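Local coordinates for protein thermospermine synthase (Medicago truncatula, PDB 6BQ6) that probably makes thermospermine in polyamine biosynthesis, transferring an aminopropyl group from decarboxylated S-adenosylmethionine to spermidine, at residues 136-141 with 159-164; 140-145 with 151-156; 214-219 with 235-240. All coordinates share one frame; numbering follows the deposited sequence.

Contact 1: 136-141 with 159-164; sequences EVVEFC and VVINDA
Val138 carries the whole helix side of this contact, meeting Val159 and Ile161 of the neighbouring strand. From CA, its CB bond is directed at the strand, and the two methyls divide the work. CG1, anti to the backbone N (chi1 173°), meets Val159 CG1 tip to tip at 4.0 Å. CG2, beside the backbone N, faces Ile161 instead, where the far methyl CD1 approaches it to 4.3 Å. The two strand residues lie two positions apart, so both point to the helix, and each branch of the valine has its own strand partner. No hydrogen bond crosses between the segments, and the closest CA atoms, those of Val138 and Val159, are 8.6 Å apart; apolar tips alone span the distance. Val138 also touches Asp132, whose strand 127-132 pairs in parallel with 157-161. Just past the strand, Asp163 caps the next helix: OD2 accepts from the backbone N of Ala166, while OD1 makes a salt bridge with Lys193. Asp132, Asp163 and Ala164 bind adenosine in another structure of this protein. The order of strand 127-132, helix 135-144 and strand 157-161, with the helix packed against the adjacent parallel strand, is the beta-alpha-beta crossover of the Rossmann-like fold, whose strand ends build the nucleoside site.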
ATOM      1  N   GLU B 136      -2.814 -28.122 -13.243  1.00 28.57           N
ATOM      2  CA  GLU B 136      -1.543 -27.420 -12.933  1.00 29.91           C
ATOM      3  C   GLU B 136      -1.465 -27.075 -11.475  1.00 27.77           C
ATOM      4  O   GLU B 136      -0.397 -27.159 -10.887  1.00 28.23           O
ATOM      5  CB  GLU B 136      -1.359 -26.206 -13.829  1.00 33.62           C
ATOM      6  CG  GLU B 136      -0.967 -26.665 -15.237  1.00 38.78           C
ATOM      7  CD  GLU B 136      -0.518 -25.540 -16.143  1.00 42.63           C
ATOM      8  OE1 GLU B 136       0.095 -24.592 -15.624  1.00 44.24           O
ATOM      9  OE2 GLU B 136      -0.794 -25.622 -17.374  1.00 47.77           O
ATOM     10  N   VAL B 137      -2.602 -26.796 -10.846  1.00 26.79           N
ATOM     11  CA  VAL B 137      -2.612 -26.543  -9.389  1.00 25.47           C
ATOM     12  C   VAL B 137      -2.263 -27.840  -8.651  1.00 24.18           C
ATOM     13  O   VAL B 137      -1.456 -27.838  -7.741  1.00 23.02           O
ATOM     14  CB  VAL B 137      -3.956 -25.994  -8.911  1.00 27.36           C
ATOM     15  CG1 VAL B 137      -4.044 -26.004  -7.367  1.00 28.96           C
ATOM     16  CG2 VAL B 137      -4.183 -24.591  -9.465  1.00 29.67           C
ATOM     17  N   VAL B 138      -2.864 -28.960  -9.056  1.00 23.03           N
ATOM     18  CA  VAL B 138      -2.598 -30.244  -8.403  1.00 24.48           C
ATOM     19  C   VAL B 138      -1.130 -30.565  -8.502  1.00 24.83           C
ATOM     20  O   VAL B 138      -0.488 -30.942  -7.519  1.00 24.37           O
ATOM     21  CB  VAL B 138      -3.412 -31.394  -9.030  1.00 25.64           C
ATOM     22  CG1 VAL B 138      -2.995 -32.734  -8.451  1.00 26.90           C
ATOM     23  CG2 VAL B 138      -4.875 -31.126  -8.751  1.00 26.14           C
ATOM     24  N   GLU B 139      -0.609 -30.448  -9.710  1.00 25.09           N
ATOM     25  CA  GLU B 139       0.788 -30.843  -9.932  1.00 26.85           C
ATOM     26  C   GLU B 139       1.748 -29.905  -9.200  1.00 26.01           C
ATOM     27  O   GLU B 139       2.751 -30.361  -8.642  1.00 24.62           O
ATOM     28  CB  GLU B 139       1.063 -30.918 -11.421  1.00 29.41           C
ATOM     29  CG  GLU B 139       0.410 -32.139 -12.082  1.00 32.57           C
ATOM     30  CD  GLU B 139       0.976 -33.486 -11.591  1.00 36.30           C
ATOM     31  OE1 GLU B 139       2.170 -33.580 -11.223  1.00 41.92           O
ATOM     32  OE2 GLU B 139       0.207 -34.446 -11.492  1.00 40.52           O
ATOM     33  N   PHE B 140       1.404 -28.614  -9.166  1.00 23.45           N
ATOM     34  CA  PHE B 140       2.195 -27.641  -8.421  1.00 24.60           C
ATOM     35  C   PHE B 140       2.255 -28.043  -6.951  1.00 24.03           C
ATOM     36  O   PHE B 140       3.324 -28.123  -6.360  1.00 24.19           O
ATOM     37  CB  PHE B 140       1.595 -26.262  -8.551  1.00 25.11           C
ATOM     38  CG  PHE B 140       2.403 -25.210  -7.865  1.00 25.88           C
ATOM     39  CD1 PHE B 140       3.504 -24.694  -8.477  1.00 27.66           C
ATOM     40  CD2 PHE B 140       2.112 -24.825  -6.598  1.00 25.60           C
ATOM     41  CE1 PHE B 140       4.299 -23.771  -7.831  1.00 29.35           C
ATOM     42  CE2 PHE B 140       2.893 -23.875  -5.934  1.00 27.09           C
ATOM     43  CZ  PHE B 140       3.980 -23.347  -6.557  1.00 28.57           C
ATOM     44  N   CYS B 141       1.088 -28.297  -6.365  1.00 22.47           N
ATOM     45  CA  CYS B 141       1.025 -28.606  -4.931  1.00 22.27           C
ATOM     46  C   CYS B 141       1.644 -29.958  -4.613  1.00 23.50           C
ATOM     47  O   CYS B 141       2.266 -30.119  -3.594  1.00 24.05           O
ATOM     48  CB  CYS B 141      -0.402 -28.499  -4.433  1.00 22.33           C
ATOM     49  SG  CYS B 141      -0.996 -26.803  -4.504  1.00 23.41           S
ATOM     50  N   VAL B 159      -6.773 -39.023  -8.101  1.00 24.51           N
ATOM     51  CA  VAL B 159      -6.920 -37.672  -8.605  1.00 23.94           C
ATOM     52  C   VAL B 159      -7.598 -37.775  -9.975  1.00 24.62           C
ATOM     53  O   VAL B 159      -7.170 -38.527 -10.848  1.00 22.81           O
ATOM     54  CB  VAL B 159      -5.544 -36.976  -8.692  1.00 25.39           C
ATOM     55  CG1 VAL B 159      -5.692 -35.598  -9.331  1.00 25.17           C
ATOM     56  CG2 VAL B 159      -4.891 -36.894  -7.335  1.00 26.44           C
ATOM     57  N   VAL B 160      -8.691 -37.042 -10.141  1.00 24.37           N
ATOM     58  CA  VAL B 160      -9.409 -36.944 -11.397  1.00 25.48           C
ATOM     59  C   VAL B 160      -9.406 -35.490 -11.792  1.00 26.34           C
ATOM     60  O   VAL B 160      -9.684 -34.622 -10.964  1.00 25.57           O
ATOM     61  CB  VAL B 160     -10.853 -37.442 -11.283  1.00 27.81           C
ATOM     62  CG1 VAL B 160     -11.629 -37.158 -12.564  1.00 28.64           C
ATOM     63  CG2 VAL B 160     -10.894 -38.932 -10.985  1.00 29.24           C
ATOM     64  N   ILE B 161      -9.053 -35.214 -13.037  1.00 26.33           N
ATOM     65  CA  ILE B 161      -9.086 -33.856 -13.563  1.00 26.29           C
ATOM     66  C   ILE B 161     -10.363 -33.690 -14.364  1.00 26.91           C
ATOM     67  O   ILE B 161     -10.486 -34.193 -15.475  1.00 27.64           O
ATOM     68  CB  ILE B 161      -7.847 -33.530 -14.427  1.00 26.92           C
ATOM     69  CG1 ILE B 161      -6.538 -33.824 -13.631  1.00 26.46           C
ATOM     70  CG2 ILE B 161      -7.933 -32.060 -14.856  1.00 28.21           C
ATOM     71  CD1 ILE B 161      -6.384 -33.067 -12.322  1.00 25.65           C
ATOM     72  N   ASN B 162     -11.338 -33.001 -13.772  1.00 26.28           N
ATOM     73  CA  ASN B 162     -12.650 -32.826 -14.383  1.00 26.83           C
ATOM     74  C   ASN B 162     -13.421 -31.804 -13.617  1.00 27.49           C
ATOM     75  O   ASN B 162     -13.069 -31.425 -12.474  1.00 26.44           O
ATOM     76  CB  ASN B 162     -13.405 -34.190 -14.468  1.00 27.14           C
ATOM     77  CG  ASN B 162     -14.465 -34.259 -15.580  1.00 29.18           C
ATOM     78  OD1 ASN B 162     -14.584 -33.352 -16.414  1.00 30.72           O
ATOM     79  ND2 ASN B 162     -15.254 -35.343 -15.582  1.00 28.02           N
ATOM     80  N   ASP B 163     -14.457 -31.318 -14.280  1.00 28.85           N
ATOM     81  CA  ASP B 163     -15.545 -30.594 -13.646  1.00 30.82           C
ATOM     82  C   ASP B 163     -16.265 -31.576 -12.728  1.00 28.47           C
ATOM     83  O   ASP B 163     -16.620 -32.649 -13.174  1.00 26.47           O
ATOM     84  CB  ASP B 163     -16.517 -30.153 -14.726  1.00 35.46           C
ATOM     85  CG  ASP B 163     -17.703 -29.448 -14.160  1.00 39.08           C
ATOM     86  OD1 ASP B 163     -17.568 -28.266 -13.819  1.00 47.73           O
ATOM     87  OD2 ASP B 163     -18.776 -30.061 -14.049  1.00 41.44           O
ATOM     88  N   ALA B 164     -16.477 -31.214 -11.467  1.00 27.48           N
ATOM     89  CA  ALA B 164     -17.093 -32.126 -10.497  1.00 26.22           C
ATOM     90  C   ALA B 164     -18.536 -32.510 -10.871  1.00 25.57           C
ATOM     91  O   ALA B 164     -18.945 -33.636 -10.606  1.00 24.42           O
ATOM     92  CB  ALA B 164     -17.036 -31.538  -9.084  1.00 28.03           C
TER

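Contact 2: 140-145 with 151-156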
ATOM      1  N   PHE B 140       1.404 -28.614  -9.166  1.00 23.45           N
ATOM      2  CA  PHE B 140       2.195 -27.641  -8.421  1.00 24.60           C
ATOM      3  C   PHE B 140       2.255 -28.043  -6.951  1.00 24.03           C
ATOM      4  O   PHE B 140       3.324 -28.123  -6.360  1.00 24.19           O
ATOM      5  CB  PHE B 140       1.595 -26.262  -8.551  1.00 25.11           C
ATOM      6  CG  PHE B 140       2.403 -25.210  -7.865  1.00 25.88           C
ATOM      7  CD1 PHE B 140       3.504 -24.694  -8.477  1.00 27.66           C
ATOM      8  CD2 PHE B 140       2.112 -24.825  -6.598  1.00 25.60           C
ATOM      9  CE1 PHE B 140       4.299 -23.771  -7.831  1.00 29.35           C
ATOM     10  CE2 PHE B 140       2.893 -23.875  -5.934  1.00 27.09           C
ATOM     11  CZ  PHE B 140       3.980 -23.347  -6.557  1.00 28.57           C
ATOM     12  N   CYS B 141       1.088 -28.297  -6.365  1.00 22.47           N
ATOM     13  CA  CYS B 141       1.025 -28.606  -4.931  1.00 22.27           C
ATOM     14  C   CYS B 141       1.644 -29.958  -4.613  1.00 23.50           C
ATOM     15  O   CYS B 141       2.266 -30.119  -3.594  1.00 24.05           O
ATOM     16  CB  CYS B 141      -0.402 -28.499  -4.433  1.00 22.33           C
ATOM     17  SG  CYS B 141      -0.996 -26.803  -4.504  1.00 23.41           S
ATOM     18  N   LYS B 142       1.468 -30.937  -5.495  1.00 24.79           N
ATOM     19  CA  LYS B 142       2.086 -32.226  -5.283  1.00 26.91           C
ATOM     20  C   LYS B 142       3.601 -32.105  -5.154  1.00 26.95           C
ATOM     21  O   LYS B 142       4.258 -32.850  -4.390  1.00 27.08           O
ATOM     22  CB  LYS B 142       1.739 -33.146  -6.437  1.00 30.05           C
ATOM     23  CG  LYS B 142       2.256 -34.536  -6.257  1.00 34.68           C
ATOM     24  CD  LYS B 142       1.527 -35.512  -7.184  1.00 38.18           C
ATOM     25  CE  LYS B 142       2.073 -36.923  -6.971  1.00 43.68           C
ATOM     26  NZ  LYS B 142       1.052 -37.994  -7.220  1.00 47.75           N
ATOM     27  N   SER B 143       4.157 -31.167  -5.889  1.00 25.41           N
ATOM     28  CA  SER B 143       5.603 -30.914  -5.844  1.00 27.14           C
ATOM     29  C   SER B 143       6.072 -29.976  -4.736  1.00 27.70           C
ATOM     30  O   SER B 143       7.158 -30.188  -4.139  1.00 28.86           O
ATOM     31  CB  SER B 143       6.086 -30.388  -7.200  1.00 29.16           C
ATOM     32  OG  SER B 143       6.464 -31.501  -7.994  1.00 31.45           O
ATOM     33  N   TYR B 144       5.292 -28.938  -4.462  1.00 27.32           N
ATOM     34  CA  TYR B 144       5.732 -27.871  -3.560  1.00 28.20           C
ATOM     35  C   TYR B 144       5.159 -27.844  -2.181  1.00 28.49           C
ATOM     36  O   TYR B 144       5.751 -27.205  -1.316  1.00 29.83           O
ATOM     37  CB  TYR B 144       5.488 -26.535  -4.216  1.00 28.11           C
ATOM     38  CG  TYR B 144       6.399 -26.345  -5.416  1.00 29.86           C
ATOM     39  CD1 TYR B 144       7.764 -26.198  -5.246  1.00 32.91           C
ATOM     40  CD2 TYR B 144       5.896 -26.321  -6.712  1.00 30.62           C
ATOM     41  CE1 TYR B 144       8.602 -26.000  -6.356  1.00 34.35           C
ATOM     42  CE2 TYR B 144       6.725 -26.145  -7.804  1.00 31.82           C
ATOM     43  CZ  TYR B 144       8.071 -25.994  -7.615  1.00 32.94           C
ATOM     44  OH  TYR B 144       8.892 -25.772  -8.694  1.00 35.27           O
ATOM     45  N   LEU B 145       4.039 -28.520  -1.936  1.00 26.15           N
ATOM     46  CA  LEU B 145       3.500 -28.558  -0.592  1.00 27.00           C
ATOM     47  C   LEU B 145       3.918 -29.852   0.069  1.00 27.37           C
ATOM     48  O   LEU B 145       3.191 -30.839   0.075  1.00 27.57           O
ATOM     49  CB  LEU B 145       1.986 -28.328  -0.559  1.00 27.30           C
ATOM     50  CG  LEU B 145       1.452 -27.045  -1.190  1.00 28.29           C
ATOM     51  CD1 LEU B 145      -0.039 -26.852  -0.895  1.00 27.41           C
ATOM     52  CD2 LEU B 145       2.226 -25.820  -0.758  1.00 29.68           C
ATOM     53  N   ALA B 151       0.089 -37.821   1.671  1.00 25.56           N
ATOM     54  CA  ALA B 151      -1.289 -37.835   1.169  1.00 24.72           C
ATOM     55  C   ALA B 151      -1.336 -38.146  -0.333  1.00 25.03           C
ATOM     56  O   ALA B 151      -2.040 -39.088  -0.786  1.00 25.58           O
ATOM     57  CB  ALA B 151      -1.963 -36.516   1.460  1.00 24.40           C
ATOM     58  N   PHE B 152      -0.542 -37.399  -1.101  1.00 24.14           N
ATOM     59  CA  PHE B 152      -0.538 -37.545  -2.562  1.00 25.76           C
ATOM     60  C   PHE B 152      -0.066 -38.906  -3.011  1.00 27.41           C
ATOM     61  O   PHE B 152      -0.439 -39.356  -4.090  1.00 29.68           O
ATOM     62  CB  PHE B 152       0.293 -36.477  -3.244  1.00 24.84           C
ATOM     63  CG  PHE B 152      -0.443 -35.221  -3.500  1.00 24.68           C
ATOM     64  CD1 PHE B 152      -1.532 -35.221  -4.369  1.00 25.44           C
ATOM     65  CD2 PHE B 152      -0.048 -34.046  -2.915  1.00 25.42           C
ATOM     66  CE1 PHE B 152      -2.204 -34.053  -4.632  1.00 25.35           C
ATOM     67  CE2 PHE B 152      -0.732 -32.883  -3.176  1.00 24.91           C
ATOM     68  CZ  PHE B 152      -1.814 -32.893  -4.008  1.00 25.39           C
ATOM     69  N   HIS B 153       0.771 -39.541  -2.200  1.00 28.50           N
ATOM     70  CA  HIS B 153       1.271 -40.916  -2.487  1.00 30.92           C
ATOM     71  C   HIS B 153       0.497 -42.094  -1.862  1.00 30.40           C
ATOM     72  O   HIS B 153       0.837 -43.282  -2.054  1.00 29.49           O
ATOM     73  CB  HIS B 153       2.749 -40.953  -2.122  1.00 33.08           C
ATOM     74  CG  HIS B 153       3.569 -40.152  -3.075  1.00 37.40           C
ATOM     75  ND1 HIS B 153       3.789 -38.800  -2.916  1.00 38.67           N
ATOM     76  CD2 HIS B 153       4.151 -40.494  -4.252  1.00 40.90           C
ATOM     77  CE1 HIS B 153       4.478 -38.344  -3.946  1.00 41.12           C
ATOM     78  NE2 HIS B 153       4.734 -39.356  -4.761  1.00 43.33           N
ATOM     79  N   ASP B 154      -0.577 -41.765  -1.159  1.00 28.18           N
ATOM     80  CA  ASP B 154      -1.429 -42.747  -0.532  1.00 27.95           C
ATOM     81  C   ASP B 154      -2.202 -43.513  -1.613  1.00 27.56           C
ATOM     82  O   ASP B 154      -2.890 -42.915  -2.434  1.00 26.31           O
ATOM     83  CB  ASP B 154      -2.367 -42.045   0.445  1.00 27.59           C
ATOM     84  CG  ASP B 154      -3.037 -42.993   1.440  1.00 27.94           C
ATOM     85  OD1 ASP B 154      -3.714 -43.939   1.033  1.00 27.50           O
ATOM     86  OD2 ASP B 154      -2.989 -42.741   2.662  1.00 27.17           O
ATOM     87  N   SER B 155      -2.152 -44.843  -1.556  1.00 27.64           N
ATOM     88  CA  SER B 155      -2.822 -45.668  -2.544  1.00 28.21           C
ATOM     89  C   SER B 155      -4.331 -45.519  -2.523  1.00 26.58           C
ATOM     90  O   SER B 155      -4.986 -45.923  -3.502  1.00 27.17           O
ATOM     91  CB  SER B 155      -2.471 -47.172  -2.337  1.00 29.40           C
ATOM     92  OG  SER B 155      -2.888 -47.562  -1.056  1.00 31.37           O
ATOM     93  N   ARG B 156      -4.880 -44.951  -1.436  1.00 24.62           N
ATOM     94  CA  ARG B 156      -6.310 -44.744  -1.345  1.00 24.81           C
ATOM     95  C   ARG B 156      -6.776 -43.531  -2.126  1.00 23.56           C
ATOM     96  O   ARG B 156      -7.978 -43.384  -2.315  1.00 23.29           O
ATOM     97  CB  ARG B 156      -6.709 -44.626   0.107  1.00 24.40           C
ATOM     98  CG  ARG B 156      -6.549 -45.916   0.912  1.00 25.55           C
ATOM     99  CD  ARG B 156      -6.941 -45.673   2.352  1.00 25.21           C
ATOM    100  NE  ARG B 156      -5.961 -44.806   3.004  1.00 24.50           N
ATOM    101  CZ  ARG B 156      -6.130 -44.167   4.150  1.00 24.38           C
ATOM    102  NH1 ARG B 156      -7.229 -44.284   4.860  1.00 24.18           N
ATOM    103  NH2 ARG B 156      -5.163 -43.411   4.608  1.00 25.56           N
TER
HETATM  104  O   HOH W   1      -1.614 -38.313  -6.535  1.00 47.26           O
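Lys142 places CG anti to its backbone N (chi1 -176°) and stays extended beyond it, which lays its aliphatic chain over the ring of Phe152. The run can be followed atom by atom. CA stands over one face in a CH-pi contact, 4.0 Å from the Phe152 ring centroid and 30° off the ring normal. CB sits above the middle of that face, and CG closes to 3.9 Å on Phe152 CG. CD then reaches the CD1 side of the ring and CE draws level with Phe152 CB, so the two side chains cross obliquely while most of the lysine's carbons use the aromatic surface. At its end NZ lies 3.7 Å from Phe152 O, and a water closes the interval, accepting from Lys142 NZ at 2.8 Å and donating to Phe152 O at 2.9 Å. The side chains of His153 and Lys142 cross at about a right angle, with His153 CE1 4.1 Å from Lys142 CE. Further along, Asp154 and Arg156 shape the chain after His153: OD1 of Asp154 accepts from Arg156 N in an Asx turn, and NE and NH2 of Arg156 grip the two carboxylate oxygens side-on. His153 ND1 donates to the carbonyl of Lys149, so a neutral imidazole would carry its proton there, leaving NE2, 4.6 Å from Lys142 NZ, as the bare nitrogen. The nearby ammonium would probably disfavour a second proton on the ring. The chemistry is thus divided along one side chain: carbons cover a buried phenyl face, while the ammonium at the tip is linked through one water to the backbone carbonyl of Phe152 in the short helix 149-153.

Contact 3: 214-219 with 235-240; sequences FVTQAG and NTLRQV
Two residues from Leu237, the side chain that meets Phe214 and Thr216, Asn235 OD1 is gripped by one guanidinium twice: Arg238 NH1 donates at 2.8 Å from above the carbonyl plane, and Arg238 NE at 3.1 Å within it. Gln239 NE2 adds a bond to the backbone O of Asn235, so residues 235-239 are tied by side chains as well as by backbone. The contact itself is apolar. Leu237 CD2 lies 3.8 Å from Phe214 CD2 and nearly as close to CE2, the two side chains crossing at about a right angle. Its other methyl, CD1, is 4.1 Å from Thr216 CG2. On Thr216 the hydroxyl lies anti to the backbone N (chi1 -177°), which sets CG2 between N and the carbonyl carbon and leaves OG1 to donate to Gln217 O at 2.7 Å. Replacing Thr216 by an alanine removes both branches and would probably open a gap beside Leu237 CD1 and deprive Gln217 O of its hydroxyl donor. Gln217, on the same strand, touches the bound thermospermine; its OE1 accepts from Gly219 N at 3.0 Å and from Trp258 NE1, another pocket residue. Strand 212-220, covered by helix 230-238 and followed by the antiparallel pair 243-251 and 256-264, completes the 3-2-1-4-5-7-6 strand order that marks the class I methyltransferase-like Rossmann fold shared by aminopropyltransferases.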
ATOM      1  N   PHE B 214     -22.918 -34.254   3.241  1.00 18.61           N
ATOM      2  CA  PHE B 214     -22.267 -33.273   2.393  1.00 18.12           C
ATOM      3  C   PHE B 214     -21.666 -32.207   3.355  1.00 17.61           C
ATOM      4  O   PHE B 214     -22.331 -31.790   4.326  1.00 18.97           O
ATOM      5  CB  PHE B 214     -23.268 -32.638   1.439  1.00 18.88           C
ATOM      6  CG  PHE B 214     -22.683 -31.550   0.572  1.00 18.90           C
ATOM      7  CD1 PHE B 214     -21.620 -31.811  -0.316  1.00 19.13           C
ATOM      8  CD2 PHE B 214     -23.176 -30.208   0.660  1.00 19.96           C
ATOM      9  CE1 PHE B 214     -21.073 -30.809  -1.112  1.00 19.09           C
ATOM     10  CE2 PHE B 214     -22.599 -29.219  -0.128  1.00 19.70           C
ATOM     11  CZ  PHE B 214     -21.569 -29.502  -1.027  1.00 19.35           C
ATOM     12  N   VAL B 215     -20.483 -31.729   3.016  1.00 17.07           N
ATOM     13  CA  VAL B 215     -19.941 -30.524   3.672  1.00 17.03           C
ATOM     14  C   VAL B 215     -19.343 -29.642   2.575  1.00 17.35           C
ATOM     15  O   VAL B 215     -18.687 -30.135   1.643  1.00 16.85           O
ATOM     16  CB  VAL B 215     -18.910 -30.832   4.780  1.00 16.66           C
ATOM     17  CG1 VAL B 215     -17.749 -31.663   4.258  1.00 17.23           C
ATOM     18  CG2 VAL B 215     -18.410 -29.554   5.457  1.00 17.61           C
ATOM     19  N   THR B 216     -19.557 -28.338   2.691  1.00 17.54           N
ATOM     20  CA  THR B 216     -18.898 -27.398   1.820  1.00 17.28           C
ATOM     21  C   THR B 216     -18.262 -26.299   2.660  1.00 17.80           C
ATOM     22  O   THR B 216     -18.878 -25.804   3.614  1.00 18.20           O
ATOM     23  CB  THR B 216     -19.848 -26.811   0.725  1.00 18.31           C
ATOM     24  OG1 THR B 216     -19.089 -25.947  -0.129  1.00 17.79           O
ATOM     25  CG2 THR B 216     -21.015 -26.062   1.325  1.00 19.53           C
ATOM     26  N   GLN B 217     -17.128 -25.788   2.191  1.00 17.45           N
ATOM     27  CA  GLN B 217     -16.691 -24.484   2.604  1.00 17.92           C
ATOM     28  C   GLN B 217     -17.759 -23.461   2.165  1.00 18.75           C
ATOM     29  O   GLN B 217     -18.432 -23.620   1.147  1.00 17.80           O
ATOM     30  CB  GLN B 217     -15.314 -24.171   2.097  1.00 18.72           C
ATOM     31  CG  GLN B 217     -15.213 -23.665   0.656  1.00 19.30           C
ATOM     32  CD  GLN B 217     -15.428 -22.169   0.564  1.00 22.22           C
ATOM     33  OE1 GLN B 217     -15.245 -21.442   1.532  1.00 20.25           O
ATOM     34  NE2 GLN B 217     -15.925 -21.717  -0.564  1.00 24.37           N
ATOM     35  N   ALA B 218     -17.937 -22.428   2.970  1.00 18.51           N
ATOM     36  CA  ALA B 218     -19.070 -21.514   2.757  1.00 19.31           C
ATOM     37  C   ALA B 218     -18.711 -20.033   2.933  1.00 20.20           C
ATOM     38  O   ALA B 218     -19.579 -19.221   3.235  1.00 21.10           O
ATOM     39  CB  ALA B 218     -20.207 -21.950   3.623  1.00 19.96           C
ATOM     40  N   GLY B 219     -17.465 -19.694   2.660  1.00 19.65           N
ATOM     41  CA  GLY B 219     -17.008 -18.360   2.575  1.00 20.03           C
ATOM     42  C   GLY B 219     -16.821 -17.662   3.875  1.00 19.87           C
ATOM     43  O   GLY B 219     -16.861 -18.277   4.945  1.00 19.51           O
ATOM     44  N   ASN B 235     -28.888 -21.298   3.278  1.00 23.71           N
ATOM     45  CA  ASN B 235     -30.281 -21.345   2.854  1.00 24.67           C
ATOM     46  C   ASN B 235     -30.527 -22.250   1.662  1.00 24.41           C
ATOM     47  O   ASN B 235     -31.567 -22.915   1.594  1.00 24.64           O
ATOM     48  CB  ASN B 235     -30.833 -19.947   2.577  1.00 26.38           C
ATOM     49  CG  ASN B 235     -32.362 -19.950   2.455  1.00 28.83           C
ATOM     50  OD1 ASN B 235     -33.051 -20.484   3.333  1.00 29.69           O
ATOM     51  ND2 ASN B 235     -32.896 -19.404   1.340  1.00 30.87           N
ATOM     52  N   THR B 236     -29.592 -22.263   0.722  1.00 23.77           N
ATOM     53  CA  THR B 236     -29.716 -23.131  -0.445  1.00 23.19           C
ATOM     54  C   THR B 236     -29.738 -24.574   0.024  1.00 23.90           C
ATOM     55  O   THR B 236     -30.622 -25.367  -0.351  1.00 24.57           O
ATOM     56  CB  THR B 236     -28.627 -22.843  -1.477  1.00 22.84           C
ATOM     57  OG1 THR B 236     -28.682 -21.454  -1.862  1.00 24.35           O
ATOM     58  CG2 THR B 236     -28.801 -23.706  -2.705  1.00 23.71           C
ATOM     59  N   LEU B 237     -28.800 -24.940   0.912  1.00 22.72           N
ATOM     60  CA  LEU B 237     -28.802 -26.299   1.447  1.00 22.37           C
ATOM     61  C   LEU B 237     -30.058 -26.644   2.257  1.00 24.63           C
ATOM     62  O   LEU B 237     -30.496 -27.785   2.230  1.00 23.51           O
ATOM     63  CB  LEU B 237     -27.534 -26.563   2.259  1.00 22.06           C
ATOM     64  CG  LEU B 237     -26.268 -26.709   1.424  1.00 21.59           C
ATOM     65  CD1 LEU B 237     -25.017 -26.553   2.277  1.00 21.73           C
ATOM     66  CD2 LEU B 237     -26.251 -28.016   0.688  1.00 22.50           C
ATOM     67  N   ARG B 238     -30.638 -25.666   2.961  1.00 25.61           N
ATOM     68  CA  ARG B 238     -31.841 -25.885   3.765  1.00 28.87           C
ATOM     69  C   ARG B 238     -33.024 -26.257   2.853  1.00 29.62           C
ATOM     70  O   ARG B 238     -33.986 -26.940   3.264  1.00 29.93           O
ATOM     71  CB  ARG B 238     -32.128 -24.593   4.578  1.00 31.54           C
ATOM     72  CG  ARG B 238     -33.278 -24.684   5.532  1.00 36.55           C
ATOM     73  CD  ARG B 238     -33.251 -23.544   6.557  1.00 38.04           C
ATOM     74  NE  ARG B 238     -33.218 -22.191   5.974  1.00 39.09           N
ATOM     75  CZ  ARG B 238     -33.574 -21.075   6.632  1.00 40.25           C
ATOM     76  NH1 ARG B 238     -33.493 -19.874   6.066  1.00 39.62           N
ATOM     77  NH2 ARG B 238     -34.020 -21.170   7.876  1.00 40.30           N
ATOM     78  N   GLN B 239     -32.935 -25.882   1.592  1.00 28.87           N
ATOM     79  CA  GLN B 239     -34.008 -26.270   0.626  1.00 29.17           C
ATOM     80  C   GLN B 239     -33.928 -27.715   0.155  1.00 28.91           C
ATOM     81  O   GLN B 239     -34.832 -28.198  -0.542  1.00 28.54           O
ATOM     82  CB  GLN B 239     -33.947 -25.401  -0.646  1.00 29.47           C
ATOM     83  CG  GLN B 239     -33.926 -23.902  -0.450  1.00 30.18           C
ATOM     84  CD  GLN B 239     -34.939 -23.428   0.550  1.00 32.75           C
ATOM     85  OE1 GLN B 239     -36.134 -23.762   0.439  1.00 35.68           O
ATOM     86  NE2 GLN B 239     -34.503 -22.651   1.533  1.00 33.02           N
ATOM     87  N   VAL B 240     -32.807 -28.385   0.396  1.00 26.77           N
ATOM     88  CA  VAL B 240     -32.540 -29.687  -0.166  1.00 27.30           C
ATOM     89  C   VAL B 240     -32.417 -30.787   0.881  1.00 26.92           C
ATOM     90  O   VAL B 240     -32.838 -31.900   0.642  1.00 28.79           O
ATOM     91  CB  VAL B 240     -31.245 -29.647  -1.009  1.00 27.39           C
ATOM     92  CG1 VAL B 240     -30.897 -30.996  -1.629  1.00 28.59           C
ATOM     93  CG2 VAL B 240     -31.345 -28.559  -2.086  1.00 28.80           C
TER

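How the contacts relate
Contacts 1 and 2 both use helix 135-144 and join directly: Val138 CG1 lies 4.1 Å from Phe152 CE1, and the centres are 11 Å apart. One helix therefore packs against strand 157-161, an outermost strand of the seven-stranded sheet, and against the short helix leading into it. Contact 3 belongs to the same sheet but is centred 23 Å from contact 1, and lies across the chain's centre from contact 2. Its three touching residues are all buried, whereas the other two contacts are partly buried. The chemistry follows: aliphatic and aromatic carbons alone meet across contacts 1 and 3, while contact 2 admits an ammonium group and a bridging water.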